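PDB 4TVM: citrate synthase from Mycobacterium tuberculosis, which catalyses the condensation of oxaloacetate with acetyl-CoA and water to give citrate and CoA, a reaction of the Krebs cycle. Local coordinates for residues H132-L137 and F383-A388; R166-L171 and R391-I396; A270-L275 and F378-F383. One frame throughout, in Å; residues are numbered along the deposited sequence.

Contact 1 of 3, residues H132-L137 and F383-A388. With OAA (oxaloacetate ion), chain B.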
loop_
_atom_site.group_PDB
_atom_site.type_symbol
_atom_site.label_atom_id
_atom_site.label_comp_id
_atom_site.label_asym_id
_atom_site.label_seq_id
_atom_site.Cartn_x
_atom_site.Cartn_y
_atom_site.Cartn_z
ATOM N N HIS A 132 16.218 4.171 -11.744
ATOM C CA HIS A 132 15.838 2.764 -11.678
ATOM C C HIS A 132 14.366 2.675 -12.073
ATOM O O HIS A 132 13.599 3.580 -11.756
ATOM C CB HIS A 132 16.079 2.245 -10.273
ATOM C CG HIS A 132 17.518 2.296 -9.856
ATOM N ND1 HIS A 132 17.967 1.764 -8.666
ATOM C CD2 HIS A 132 18.612 2.797 -10.478
ATOM C CE1 HIS A 132 19.271 1.952 -8.565
ATOM N NE2 HIS A 132 19.688 2.569 -9.654
ATOM N N PRO A 133 13.962 1.630 -12.815
ATOM C CA PRO A 133 12.579 1.700 -13.283
ATOM C C PRO A 133 11.537 1.533 -12.191
ATOM O O PRO A 133 10.470 2.093 -12.267
ATOM C CB PRO A 133 12.488 0.533 -14.275
ATOM C CG PRO A 133 13.890 0.264 -14.682
ATOM C CD PRO A 133 14.658 0.481 -13.413
ATOM N N MET A 134 11.837 0.766 -11.170
ATOM C CA MET A 134 10.839 0.522 -10.175
ATOM C C MET A 134 10.321 1.800 -9.529
ATOM O O MET A 134 9.137 1.926 -9.313
ATOM C CB MET A 134 11.388 -0.412 -9.142
ATOM C CG MET A 134 10.294 -1.040 -8.346
ATOM S SD MET A 134 9.171 -1.954 -9.420
ATOM C CE MET A 134 7.868 -2.143 -8.204
ATOM N N PRO A 135 11.206 2.740 -9.202
ATOM C CA PRO A 135 10.753 4.019 -8.659
ATOM C C PRO A 135 9.885 4.835 -9.601
ATOM O O PRO A 135 8.880 5.420 -9.194
ATOM C CB PRO A 135 12.063 4.772 -8.406
ATOM C CG PRO A 135 13.078 3.716 -8.172
ATOM C CD PRO A 135 12.596 2.447 -8.820
ATOM N N VAL A 136 10.298 4.881 -10.849
ATOM C CA VAL A 136 9.636 5.662 -11.857
ATOM C C VAL A 136 8.226 5.186 -12.062
ATOM O O VAL A 136 7.318 5.978 -12.171
ATOM C CB VAL A 136 10.373 5.535 -13.208
ATOM C CG1 VAL A 136 9.724 6.440 -14.244
ATOM C CG2 VAL A 136 11.846 5.889 -13.050
ATOM N N LEU A 137 8.063 3.878 -12.149
ATOM C CA LEU A 137 6.753 3.239 -12.313
ATOM C C LEU A 137 5.785 3.454 -11.140
ATOM O O LEU A 137 4.590 3.653 -11.339
ATOM C CB LEU A 137 6.974 1.740 -12.532
ATOM C CG LEU A 137 5.893 0.711 -12.215
ATOM C CD1 LEU A 137 4.963 0.561 -13.378
ATOM C CD2 LEU A 137 6.544 -0.634 -11.917
ATOM N N PHE A 383 13.131 -6.618 -13.366
ATOM C CA PHE A 383 12.439 -7.872 -12.972
ATOM C C PHE A 383 11.194 -7.662 -12.153
ATOM O O PHE A 383 10.168 -8.360 -12.348
ATOM C CB PHE A 383 13.366 -8.776 -12.177
ATOM C CG PHE A 383 14.451 -9.439 -13.006
ATOM C CD1 PHE A 383 14.720 -9.065 -14.326
ATOM C CD2 PHE A 383 15.219 -10.424 -12.452
ATOM C CE1 PHE A 383 15.746 -9.664 -15.044
ATOM C CE2 PHE A 383 16.234 -11.045 -13.176
ATOM C CZ PHE A 383 16.498 -10.662 -14.469
ATOM N N THR A 384 11.265 -6.728 -11.203
ATOM C CA THR A 384 10.108 -6.492 -10.359
ATOM C C THR A 384 9.002 -5.805 -11.146
ATOM O O THR A 384 7.820 -6.000 -10.835
ATOM C CB THR A 384 10.460 -5.657 -9.149
ATOM O OG1 THR A 384 11.699 -6.121 -8.644
ATOM C CG2 THR A 384 9.372 -5.793 -8.051
ATOM N N VAL A 385 9.395 -4.995 -12.140
ATOM C CA VAL A 385 8.437 -4.335 -12.993
ATOM C C VAL A 385 7.701 -5.389 -13.849
ATOM O O VAL A 385 6.480 -5.321 -14.046
ATOM C CB VAL A 385 9.112 -3.323 -13.938
ATOM C CG1 VAL A 385 8.115 -2.839 -14.985
ATOM C CG2 VAL A 385 9.717 -2.156 -13.163
ATOM N N LEU A 386 8.461 -6.362 -14.344
ATOM C CA LEU A 386 7.910 -7.468 -15.148
ATOM C C LEU A 386 6.951 -8.225 -14.297
ATOM O O LEU A 386 5.885 -8.625 -14.739
ATOM C CB LEU A 386 9.019 -8.402 -15.651
ATOM C CG LEU A 386 9.845 -7.773 -16.777
ATOM C CD1 LEU A 386 11.216 -8.402 -16.928
ATOM C CD2 LEU A 386 9.091 -7.882 -18.077
ATOM N N PHE A 387 7.307 -8.372 -13.043
ATOM C CA PHE A 387 6.413 -9.037 -12.103
ATOM C C PHE A 387 5.067 -8.346 -12.008
ATOM O O PHE A 387 4.031 -9.010 -12.096
ATOM C CB PHE A 387 7.057 -9.099 -10.744
ATOM C CG PHE A 387 6.332 -9.982 -9.792
ATOM C CD1 PHE A 387 5.012 -9.719 -9.446
ATOM C CD2 PHE A 387 6.961 -11.073 -9.218
ATOM C CE1 PHE A 387 4.340 -10.542 -8.569
ATOM C CE2 PHE A 387 6.283 -11.894 -8.341
ATOM C CZ PHE A 387 4.973 -11.641 -8.024
ATOM N N ALA A 388 5.066 -7.009 -11.852
ATOM C CA ALA A 388 3.805 -6.236 -11.721
ATOM C C ALA A 388 2.922 -6.278 -12.968
ATOM O O ALA A 388 1.669 -6.376 -12.891
ATOM C CB ALA A 388 4.127 -4.805 -11.390
HETATM O O1 OAA B . 4.215 -15.232 -7.714
HETATM O O2 OAA B . 6.432 -15.337 -7.682
HETATM O O4 OAA B . 3.698 -15.957 -3.088
HETATM O O5 OAA B . 2.264 -14.479 -3.838
HETATM O O3 OAA B . 3.595 -13.851 -5.791
HETATM C C1 OAA B . 5.309 -15.362 -7.111
HETATM C C2 OAA B . 5.237 -15.569 -5.623
HETATM C C3 OAA B . 4.046 -14.778 -5.142
HETATM C C4 OAA B . 3.332 -15.091 -3.920
#

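Contact 2 of 3, residues R166-L171 and R391-I396. With OAA (oxaloacetate ion), chain B.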
loop_
_atom_site.group_PDB
_atom_site.type_symbol
_atom_site.label_atom_id
_atom_site.label_comp_id
_atom_site.label_asym_id
_atom_site.label_seq_id
_atom_site.Cartn_x
_atom_site.Cartn_y
_atom_site.Cartn_z
ATOM N N ARG A 166 -7.770 1.032 -19.086
ATOM C CA ARG A 166 -6.637 1.957 -19.036
ATOM C C ARG A 166 -5.402 1.379 -18.349
ATOM O O ARG A 166 -4.279 1.619 -18.781
ATOM C CB ARG A 166 -7.049 3.226 -18.314
ATOM C CG ARG A 166 -7.439 4.344 -19.244
ATOM C CD ARG A 166 -8.457 5.264 -18.633
ATOM N NE ARG A 166 -8.780 6.309 -19.580
ATOM C CZ ARG A 166 -9.572 7.343 -19.317
ATOM N NH1 ARG A 166 -10.130 7.475 -18.110
ATOM N NH2 ARG A 166 -9.805 8.246 -20.269
ATOM N N LEU A 167 -5.594 0.627 -17.278
ATOM C CA LEU A 167 -4.454 0.017 -16.571
ATOM C C LEU A 167 -3.847 -1.119 -17.353
ATOM O O LEU A 167 -2.635 -1.224 -17.451
ATOM C CB LEU A 167 -4.881 -0.507 -15.198
ATOM C CG LEU A 167 -4.734 0.487 -14.044
ATOM C CD1 LEU A 167 -5.654 0.135 -12.891
ATOM C CD2 LEU A 167 -3.294 0.493 -13.574
ATOM N N LEU A 168 -4.681 -1.994 -17.886
ATOM C CA LEU A 168 -4.159 -3.133 -18.634
ATOM C C LEU A 168 -3.434 -2.670 -19.889
ATOM O O LEU A 168 -2.447 -3.281 -20.301
ATOM C CB LEU A 168 -5.284 -4.082 -19.026
ATOM C CG LEU A 168 -5.784 -4.955 -17.894
ATOM C CD1 LEU A 168 -7.100 -5.576 -18.328
ATOM C CD2 LEU A 168 -4.755 -6.025 -17.572
ATOM N N ALA A 169 -3.931 -1.596 -20.499
ATOM C CA ALA A 169 -3.298 -1.052 -21.723
ATOM C C ALA A 169 -2.066 -0.268 -21.402
ATOM O O ALA A 169 -1.033 -0.485 -22.005
ATOM C CB ALA A 169 -4.246 -0.162 -22.499
ATOM N N LYS A 170 -2.191 0.677 -20.476
ATOM C CA LYS A 170 -1.137 1.675 -20.266
ATOM C C LYS A 170 0.030 1.261 -19.381
ATOM O O LYS A 170 1.081 1.880 -19.461
ATOM C CB LYS A 170 -1.722 2.953 -19.711
ATOM C CG LYS A 170 -2.780 3.511 -20.608
ATOM C CD LYS A 170 -3.170 4.917 -20.205
ATOM C CE LYS A 170 -3.831 5.599 -21.400
ATOM N NZ LYS A 170 -5.289 5.397 -21.331
ATOM N N LEU A 171 -0.141 0.236 -18.555
ATOM C CA LEU A 171 0.923 -0.163 -17.655
ATOM C C LEU A 171 2.113 -0.796 -18.328
ATOM O O LEU A 171 3.233 -0.579 -17.875
ATOM C CB LEU A 171 0.421 -1.098 -16.609
ATOM C CG LEU A 171 1.444 -1.171 -15.470
ATOM C CD1 LEU A 171 1.165 -0.075 -14.491
ATOM C CD2 LEU A 171 1.381 -2.501 -14.753
ATOM N N ARG A 391 1.209 -9.593 -12.826
ATOM C CA ARG A 391 0.258 -9.659 -11.724
ATOM C C ARG A 391 -0.923 -8.694 -11.832
ATOM O O ARG A 391 -1.960 -8.887 -11.160
ATOM C CB ARG A 391 0.992 -9.409 -10.414
ATOM C CG ARG A 391 0.108 -9.470 -9.199
ATOM C CD ARG A 391 -0.683 -10.760 -9.129
ATOM N NE ARG A 391 0.202 -11.923 -9.060
ATOM C CZ ARG A 391 0.904 -12.294 -7.982
ATOM N NH1 ARG A 391 0.870 -11.590 -6.851
ATOM N NH2 ARG A 391 1.681 -13.364 -8.047
ATOM N N LEU A 392 -0.786 -7.660 -12.660
ATOM C CA LEU A 392 -1.822 -6.630 -12.744
ATOM C C LEU A 392 -3.250 -7.173 -12.853
ATOM O O LEU A 392 -4.154 -6.682 -12.189
ATOM C CB LEU A 392 -1.509 -5.701 -13.897
ATOM C CG LEU A 392 -2.471 -4.564 -14.213
ATOM C CD1 LEU A 392 -2.598 -3.577 -13.065
ATOM C CD2 LEU A 392 -1.988 -3.853 -15.476
ATOM N N PRO A 393 -3.484 -8.163 -13.723
ATOM C CA PRO A 393 -4.840 -8.701 -13.838
ATOM C C PRO A 393 -5.378 -9.284 -12.523
ATOM O O PRO A 393 -6.588 -9.211 -12.229
ATOM C CB PRO A 393 -4.684 -9.791 -14.906
ATOM C CG PRO A 393 -3.213 -10.066 -14.980
ATOM C CD PRO A 393 -2.619 -8.713 -14.777
ATOM N N GLY A 394 -4.486 -9.838 -11.722
ATOM C CA GLY A 394 -4.887 -10.453 -10.470
ATOM C C GLY A 394 -5.219 -9.376 -9.478
ATOM O O GLY A 394 -6.249 -9.434 -8.783
ATOM N N TRP A 395 -4.330 -8.398 -9.388
ATOM C CA TRP A 395 -4.594 -7.224 -8.568
ATOM C C TRP A 395 -5.949 -6.703 -8.879
ATOM O O TRP A 395 -6.724 -6.419 -7.985
ATOM C CB TRP A 395 -3.568 -6.123 -8.807
ATOM C CG TRP A 395 -2.237 -6.406 -8.182
ATOM C CD1 TRP A 395 -1.974 -7.280 -7.201
ATOM C CD2 TRP A 395 -0.994 -5.791 -8.524
ATOM N NE1 TRP A 395 -0.638 -7.266 -6.890
ATOM C CE2 TRP A 395 -0.008 -6.367 -7.703
ATOM C CE3 TRP A 395 -0.612 -4.829 -9.476
ATOM C CZ2 TRP A 395 1.325 -6.024 -7.790
ATOM C CZ3 TRP A 395 0.727 -4.468 -9.548
ATOM C CH2 TRP A 395 1.679 -5.059 -8.699
ATOM N N ILE A 396 -6.255 -6.595 -10.151
ATOM C CA ILE A 396 -7.511 -5.979 -10.567
ATOM C C ILE A 396 -8.719 -6.843 -10.226
ATOM O O ILE A 396 -9.756 -6.329 -9.802
ATOM C CB ILE A 396 -7.476 -5.644 -12.070
ATOM C CG1 ILE A 396 -6.507 -4.497 -12.310
ATOM C CG2 ILE A 396 -8.847 -5.221 -12.569
ATOM C CD1 ILE A 396 -6.276 -4.132 -13.766
HETATM O O1 OAA B . 4.215 -15.232 -7.714
HETATM O O2 OAA B . 6.432 -15.337 -7.682
HETATM O O4 OAA B . 3.698 -15.957 -3.088
HETATM O O5 OAA B . 2.264 -14.479 -3.838
HETATM O O3 OAA B . 3.595 -13.851 -5.791
HETATM C C1 OAA B . 5.309 -15.362 -7.111
HETATM C C2 OAA B . 5.237 -15.569 -5.623
HETATM C C3 OAA B . 4.046 -14.778 -5.142
HETATM C C4 OAA B . 3.332 -15.091 -3.920
#

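Contact 3 of 3, residues A270-L275 and F378-F383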
loop_
_atom_site.group_PDB
_atom_site.type_symbol
_atom_site.label_atom_id
_atom_site.label_comp_id
_atom_site.label_asym_id
_atom_site.label_seq_id
_atom_site.Cartn_x
_atom_site.Cartn_y
_atom_site.Cartn_z
ATOM N N ALA A 270 12.461 -11.048 -5.482
ATOM C CA ALA A 270 13.095 -12.334 -5.252
ATOM C C ALA A 270 13.871 -12.757 -6.493
ATOM O O ALA A 270 14.971 -13.302 -6.381
ATOM C CB ALA A 270 12.059 -13.380 -4.907
ATOM N N ASN A 271 13.294 -12.519 -7.672
ATOM C CA ASN A 271 14.022 -12.725 -8.932
ATOM C C ASN A 271 15.306 -11.934 -8.910
ATOM O O ASN A 271 16.354 -12.476 -9.229
ATOM C CB ASN A 271 13.240 -12.236 -10.146
ATOM C CG ASN A 271 11.920 -12.942 -10.337
ATOM O OD1 ASN A 271 11.828 -14.160 -10.214
ATOM N ND2 ASN A 271 10.883 -12.169 -10.675
ATOM N N GLN A 272 15.210 -10.650 -8.546
ATOM C CA GLN A 272 16.371 -9.751 -8.513
ATOM C C GLN A 272 17.409 -10.196 -7.470
ATOM O O GLN A 272 18.609 -10.016 -7.667
ATOM C CB GLN A 272 15.949 -8.281 -8.268
ATOM C CG GLN A 272 17.085 -7.404 -7.722
ATOM C CD GLN A 272 16.778 -5.911 -7.689
ATOM O OE1 GLN A 272 15.827 -5.466 -7.046
ATOM N NE2 GLN A 272 17.619 -5.126 -8.345
ATOM N N ALA A 273 16.962 -10.779 -6.365
ATOM C CA ALA A 273 17.888 -11.268 -5.339
ATOM C C ALA A 273 18.804 -12.368 -5.874
ATOM O O ALA A 273 19.989 -12.435 -5.525
ATOM C CB ALA A 273 17.123 -11.755 -4.112
ATOM N N VAL A 274 18.238 -13.215 -6.725
ATOM C CA VAL A 274 18.946 -14.354 -7.300
ATOM C C VAL A 274 20.063 -13.882 -8.217
ATOM O O VAL A 274 21.186 -14.376 -8.168
ATOM C CB VAL A 274 17.960 -15.258 -8.072
ATOM C CG1 VAL A 274 18.684 -16.291 -8.922
ATOM C CG2 VAL A 274 17.025 -15.945 -7.089
ATOM N N LEU A 275 19.747 -12.920 -9.060
ATOM C CA LEU A 275 20.753 -12.372 -9.944
ATOM C C LEU A 275 21.826 -11.715 -9.120
ATOM O O LEU A 275 23.000 -11.833 -9.410
ATOM C CB LEU A 275 20.131 -11.361 -10.889
ATOM C CG LEU A 275 19.686 -11.948 -12.221
ATOM C CD1 LEU A 275 20.862 -11.986 -13.172
ATOM C CD2 LEU A 275 19.096 -13.339 -12.070
ATOM N N PHE A 378 16.402 -8.574 -20.530
ATOM C CA PHE A 378 15.927 -7.695 -19.483
ATOM C C PHE A 378 17.012 -7.570 -18.444
ATOM O O PHE A 378 17.583 -8.587 -18.009
ATOM C CB PHE A 378 14.632 -8.213 -18.868
ATOM C CG PHE A 378 13.434 -8.098 -19.792
ATOM C CD1 PHE A 378 12.906 -6.856 -20.104
ATOM C CD2 PHE A 378 12.862 -9.216 -20.355
ATOM C CE1 PHE A 378 11.838 -6.739 -20.955
ATOM C CE2 PHE A 378 11.785 -9.108 -21.205
ATOM C CZ PHE A 378 11.274 -7.863 -21.509
ATOM N N PRO A 379 17.316 -6.324 -18.035
ATOM C CA PRO A 379 18.278 -6.102 -17.007
ATOM C C PRO A 379 17.623 -6.302 -15.645
ATOM O O PRO A 379 16.394 -6.179 -15.520
ATOM C CB PRO A 379 18.659 -4.651 -17.215
ATOM C CG PRO A 379 17.430 -3.996 -17.777
ATOM C CD PRO A 379 16.682 -5.066 -18.503
ATOM N N THR A 380 18.440 -6.590 -14.626
ATOM C CA THR A 380 17.935 -7.100 -13.381
ATOM C C THR A 380 16.914 -6.159 -12.736
ATOM O O THR A 380 15.982 -6.616 -12.080
ATOM C CB THR A 380 19.100 -7.420 -12.414
ATOM O OG1 THR A 380 19.983 -8.374 -13.029
ATOM C CG2 THR A 380 18.575 -8.004 -11.109
ATOM N N ARG A 381 17.076 -4.855 -12.939
ATOM C CA ARG A 381 16.169 -3.871 -12.346
ATOM C C ARG A 381 14.894 -3.682 -13.150
ATOM O O ARG A 381 14.148 -2.742 -12.910
ATOM C CB ARG A 381 16.873 -2.526 -12.166
ATOM C CG ARG A 381 17.582 -2.386 -10.821
ATOM C CD ARG A 381 18.771 -1.449 -10.901
ATOM N NE ARG A 381 19.670 -1.595 -9.756
ATOM C CZ ARG A 381 20.970 -1.299 -9.769
ATOM N NH1 ARG A 381 21.565 -0.841 -10.870
ATOM N NH2 ARG A 381 21.693 -1.471 -8.668
ATOM N N MET A 382 14.617 -4.563 -14.103
ATOM C CA MET A 382 13.294 -4.577 -14.697
ATOM C C MET A 382 12.505 -5.712 -14.117
ATOM O O MET A 382 11.323 -5.779 -14.359
ATOM C CB MET A 382 13.352 -4.723 -16.223
ATOM C CG MET A 382 13.605 -3.417 -16.970
ATOM S SD MET A 382 12.266 -2.220 -16.794
ATOM C CE MET A 382 10.978 -2.856 -17.882
ATOM N N PHE A 383 13.131 -6.618 -13.366
ATOM C CA PHE A 383 12.439 -7.872 -12.972
ATOM C C PHE A 383 11.194 -7.662 -12.153
ATOM O O PHE A 383 10.168 -8.360 -12.348
ATOM C CB PHE A 383 13.366 -8.776 -12.177
ATOM C CG PHE A 383 14.451 -9.439 -13.006
ATOM C CD1 PHE A 383 14.720 -9.065 -14.326
ATOM C CD2 PHE A 383 15.219 -10.424 -12.452
ATOM C CE1 PHE A 383 15.746 -9.664 -15.044
ATOM C CE2 PHE A 383 16.234 -11.045 -13.176
ATOM C CZ PHE A 383 16.498 -10.662 -14.469
#

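Contact 1 of 3, residues H132-L137 and F383-A388
With chi1 at 170°, Val-385 has CG1 trans to its backbone N and CG2 beside that N, where CG2 meets three residues of segment 132-137. This is helix-helix packing inside the mainly helical citrate synthase fold: the first turn of helix 133-147 lies against the first turn of helix 383-403, the axes of the two short segments 9.5 Å apart and 41° from parallel. Met-134 sets out trans to its N, then bends at chi2 (59°), which carries the sulfur across to the other helix. Its SD reaches Val-385 CG2 at 3.8 Å, and the Met-134 side chain crosses that of Thr-384 at about a right angle, SD lying 3.9 Å from Thr-384 CB. One turn on, Leu-137 slides past the valine in the opposite sense and offers CD2. Pro-133 adds its CB at the start of the helix. Every touching residue is buried, and the atoms that meet are carbon and the Met-134 sulfur, Thr-384 giving CB and CG2; Ala-175 of helix 159-182 packs on Val-385, and Ile-259 of helix 251-262 on Met-134. Phe-387, two residues after Val-385, belongs to the oxaloacetate pocket: its CZ meets O3 of the ligand at the ring edge, 3.4 Å away.

Contact 2 of 3, residues R166-L171 and R391-I396
The oxaloacetate pocket and the hydrophobic core of the citrate synthase fold meet on one turn of helix 383-403, where Leu-392 packs into helix 159-182 and the preceding residue, Arg-391, reaches the substrate. The two helices run nearly antiparallel here, at 161°, with the axes of the two short segments 10.4 Å apart. Leu-392 is the centre of the packing: its CD2 comes down beside the backbone of the partner helix, 3.4 Å from Leu-167 O, and also meets Leu-171 CD2 at 3.7 Å and, more loosely, Leu-168 CD2. The other methyl, CD1, turns to the Leu-167 side chain, near its CD2. One turn later Ile-396 puts CD1 against Leu-167 CB at 4.1 Å and near Leu-168 CG. Pro-393 adds a marginal touch with Leu-168, while its ring also packs on Phe-85 and Cys-89 of helix 85-94. The helix is kinked at this point, and Arg-391 O accepts from both Gly-394 N and Trp-395 N.

Arg-391 leaves the helix with CG trans to its N, then folds back at chi2 and chi3. Its CG lies over one face of the Trp-395 indole, toward the rim. The bond from NE to His-229 O helps fix the turn of the guanidinium, whose charge would probably polarise the ketone of the substrate. The guanidinium meets the ligand edge-on: Arg-391 NH2 donates to the keto oxygen O3 of oxaloacetate at 3.0 Å, with an N-H...O angle of 165°.

Contact 3 of 3, residues A270-L275 and F378-F383
The Phe-383 ring has Thr-380 CA over one face, 3.7 Å above the plane and toward the rim, while its edge is turned to helix 270-281, with Asn-271 C and Leu-275 CD2 near the ring plane. The arrangement joins three parts of the mainly helical citrate synthase fold: the first turn of helix 270-281 lies against the connection from helix 367-375 and the first residue of helix 383-403. Asn-271 brings its CB to within 3.5 Å of Phe-383 CD2, approaching obliquely. Leu-275, one turn along, crosses the ring at about a right angle and sets CG 3.7 Å from Phe-383 CE2. Tyr-373 meets the same phenylalanine, the two planes about 50° apart.

Thr-380 sits against both Leu-275 and Gln-272. Its CG2, trans to the backbone N (chi1 -58° places OG1 beside that N instead), lies 3.7 Å from Gln-272 CG and equally close to Leu-275 CB. The hydroxyl OG1 packs against the same leucine, a van der Waals contact with its CB, CG and CD1. Gln-272 extends beyond CG and crosses the threonine at about a right angle, carrying its amide out to the more exposed margin of the contact.

Asn-271 packs on Asp-366, a residue of the oxaloacetate pocket and probably catalytic, with the side chains about 4 Å apart; this end of the contact borders the substrate site. At the outer end Arg-381 runs obliquely past the glutamine, its guanidinium plane 79° from the amide plane, and the nearest approach is from Gln-272 NE2 to Arg-381 CG, 3.7 Å.

Helix 383-403 ties the set together. Contact 3 holds the connection leading into it and its first residue, contact 1 its start and contact 2 a part about two turns farther on. Contacts 1 and 3 share Phe-383 and have centres about 10 Å apart; Pro-133 CG packs on Met-382 SD at 3.6 Å. Contacts 1 and 2, with centres about 14 Å apart, touch through Ala-388 CB and Trp-395 CH2 at 3.6 Å, and Leu-137 meets Leu-171 on the partner side. Contacts 2 and 3 do not touch, their nearest atoms being about 8 Å apart. Both contacts 1 and 2 reach oxaloacetate, whereas in contact 3 the Asn-271 side chain stops about 6 Å from it.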